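Local coordinates for protein 6-phosphogluconate dehydrogenase (Pseudomonas syringae, PDB 5U5G) that probably catalyses an NADP-dependent oxidoreduction of (2-oxopropyl)phosphonic acid during fosfomycin biosynthesis in pseudomonads, at residues G68-A71 with V72-Y76. Sequence-based numbering, arbitrary orientation.
Sequences GSEA and VQDFY. With NAP (NADP nicotinamide-adenine-dinucleotide phosphate), chain E.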
# COMPACT_ATOMS: atom_id res chain seq x y z
N GLY A 68 -2.72 -22.95 11.23
CA GLY A 68 -1.79 -24.06 11.11
C GLY A 68 -2.45 -25.33 10.59
O GLY A 68 -3.66 -25.56 10.71
N SER A 69 -1.61 -26.20 10.02
CA SER A 69 -2.09 -27.43 9.40
C SER A 69 -2.46 -28.48 10.44
O SER A 69 -3.32 -29.33 10.17
CB SER A 69 -1.04 -27.98 8.44
OG SER A 69 0.17 -28.23 9.13
N GLU A 70 -1.84 -28.45 11.63
CA GLU A 70 -2.22 -29.42 12.65
C GLU A 70 -3.67 -29.21 13.08
O GLU A 70 -4.39 -30.18 13.33
CB GLU A 70 -1.26 -29.34 13.84
CG GLU A 70 -1.39 -30.52 14.78
CD GLU A 70 -0.40 -30.50 15.93
OE1 GLU A 70 -0.57 -31.32 16.86
OE2 GLU A 70 0.55 -29.67 15.92
N ALA A 71 -4.12 -27.95 13.15
CA ALA A 71 -5.52 -27.70 13.50
C ALA A 71 -6.47 -28.19 12.42
O ALA A 71 -7.57 -28.69 12.71
CB ALA A 71 -5.75 -26.21 13.76
N VAL A 72 -6.08 -28.05 11.15
CA VAL A 72 -6.84 -28.65 10.05
C VAL A 72 -7.01 -30.15 10.29
O VAL A 72 -8.13 -30.69 10.26
CB VAL A 72 -6.14 -28.39 8.71
CG1 VAL A 72 -6.86 -29.15 7.60
CG2 VAL A 72 -6.09 -26.91 8.40
N GLN A 73 -5.90 -30.83 10.54
CA GLN A 73 -5.94 -32.28 10.71
C GLN A 73 -6.81 -32.67 11.89
O GLN A 73 -7.69 -33.52 11.77
CB GLN A 73 -4.51 -32.82 10.86
CG GLN A 73 -4.44 -34.34 10.91
CD GLN A 73 -4.89 -35.00 9.61
OE1 GLN A 73 -4.75 -34.42 8.52
NE2 GLN A 73 -5.41 -36.22 9.71
N ASP A 74 -6.58 -32.03 13.05
CA ASP A 74 -7.31 -32.40 14.26
C ASP A 74 -8.81 -32.15 14.12
O ASP A 74 -9.62 -33.03 14.41
CB ASP A 74 -6.76 -31.65 15.47
CG ASP A 74 -5.37 -32.13 15.90
OD1 ASP A 74 -4.86 -33.13 15.36
OD2 ASP A 74 -4.78 -31.49 16.80
N PHE A 75 -9.19 -30.95 13.66
CA PHE A 75 -10.62 -30.61 13.68
C PHE A 75 -11.39 -31.32 12.58
O PHE A 75 -12.53 -31.75 12.80
CB PHE A 75 -10.81 -29.09 13.59
CG PHE A 75 -10.67 -28.39 14.92
CD1 PHE A 75 -11.28 -28.90 16.05
CD2 PHE A 75 -9.89 -27.25 15.04
CE1 PHE A 75 -11.14 -28.28 17.29
CE2 PHE A 75 -9.74 -26.61 16.27
CZ PHE A 75 -10.36 -27.13 17.39
N TYR A 76 -10.79 -31.46 11.39
CA TYR A 76 -11.52 -32.10 10.30
C TYR A 76 -11.41 -33.63 10.30
O TYR A 76 -12.39 -34.31 9.98
CB TYR A 76 -11.05 -31.56 8.94
CG TYR A 76 -11.48 -30.14 8.67
CD1 TYR A 76 -12.77 -29.85 8.25
CD2 TYR A 76 -10.60 -29.09 8.85
CE1 TYR A 76 -13.16 -28.54 7.99
CE2 TYR A 76 -10.97 -27.78 8.59
CZ TYR A 76 -12.25 -27.51 8.17
OH TYR A 76 -12.61 -26.20 7.94
PA NAP E . -4.31 -17.12 16.75
O1A NAP E . -2.93 -17.65 16.90
O2A NAP E . -4.73 -15.84 17.43
O5B NAP E . -5.40 -18.30 17.16
C5B NAP E . -5.04 -19.47 16.46
C4B NAP E . -6.24 -20.44 16.59
O4B NAP E . -5.93 -21.72 16.03
C3B NAP E . -6.61 -20.61 18.11
O3B NAP E . -7.99 -20.81 18.21
C2B NAP E . -5.90 -21.95 18.42
O2B NAP E . -6.47 -22.68 19.40
C1B NAP E . -6.17 -22.68 17.05
N9A NAP E . -5.25 -23.79 16.93
C8A NAP E . -3.90 -23.79 16.52
N7A NAP E . -3.33 -25.02 16.56
C5A NAP E . -4.36 -25.85 17.02
C6A NAP E . -4.43 -27.22 17.29
N6A NAP E . -3.34 -28.03 17.09
N1A NAP E . -5.57 -27.80 17.75
C2A NAP E . -6.63 -26.96 17.93
N3A NAP E . -6.73 -25.64 17.72
C4A NAP E . -5.56 -25.09 17.26
O3 NAP E . -4.32 -16.96 15.12
PN NAP E . -5.29 -15.81 14.57
O1N NAP E . -6.66 -15.88 15.12
O2N NAP E . -4.57 -14.51 14.28
O5D NAP E . -5.52 -16.34 12.92
C5D NAP E . -6.42 -17.35 12.83
C4D NAP E . -6.68 -17.58 11.36
O4D NAP E . -7.18 -16.36 10.75
C3D NAP E . -5.31 -17.92 10.63
O3D NAP E . -5.56 -18.86 9.63
C2D NAP E . -4.90 -16.59 10.04
O2D NAP E . -4.14 -16.72 8.86
C1D NAP E . -6.31 -16.01 9.68
N1N NAP E . -6.28 -14.56 9.60
C2N NAP E . -5.83 -13.76 10.68
C3N NAP E . -5.90 -12.39 10.57
C7N NAP E . -5.48 -11.52 11.67
O7N NAP E . -5.57 -10.29 11.63
N7N NAP E . -5.01 -12.09 12.84
C4N NAP E . -6.48 -11.72 9.34
C5N NAP E . -6.88 -12.65 8.29
C6N NAP E . -6.77 -13.97 8.43
P2B NAP E . -5.92 -22.24 21.11
O1X NAP E . -6.70 -20.97 21.27
O2X NAP E . -6.41 -23.45 21.92
O3X NAP E . -4.44 -22.12 20.88
O HOH W 1 -2.89 -30.93 18.21
O HOH W 2 -2.11 -33.51 16.28
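Gln-73, Asp-74 and Phe-75 donate their backbone N-H groups to the carbonyls of Ser-69, Glu-70 and Ala-71, the i to i+4 ladder of the first turns of helix 69-77. The Asp-74 N to Glu-70 O bond is 2.9 Å long with an N-H...O angle of 167°. Gly-68, at the N-cap, has a positive phi that would jam a side chain against the preceding carbonyl O.

Side chains spaced along this helix receive the adenine end of NADP. The methyl of Ala-71 sits over the purine face, with CB 3.6 Å from C5A of the cofactor. Four residues on, Phe-75 swings its ring to the N3 side of the same base, where CE2 is 3.5 Å from N3A; CG anti to its carbonyl carbon (chi1 -82°) lays the ring's near side by the Ala-71 carbonyl.

The helix follows strand 61-64 of a Rossmann-type dinucleotide-binding domain. Its other flank packs on helix 101-113, Val-72 touching Thr-103 and Tyr-76 touching Leu-107, while the Tyr-76 hydroxyl is hydrogen-bonded to Asp-95.

At the amino edge of the base, the extended Glu-70 chain runs past N6A, CG coming within 3.9 Å. Its carboxylate stands steeply against that of Asp-74, the planes 79° apart, with OE1 of Glu-70 4.2 Å from OD2 of Asp-74. Such like charges probably need solvent screening: water 2 lies within hydrogen-bonding distance of both, 2.7 Å from Glu-70 OE1 and 2.9 Å from Asp-74 OD1. Water 1 O accepts from N6A at 3.1 Å and links it to Glu-70.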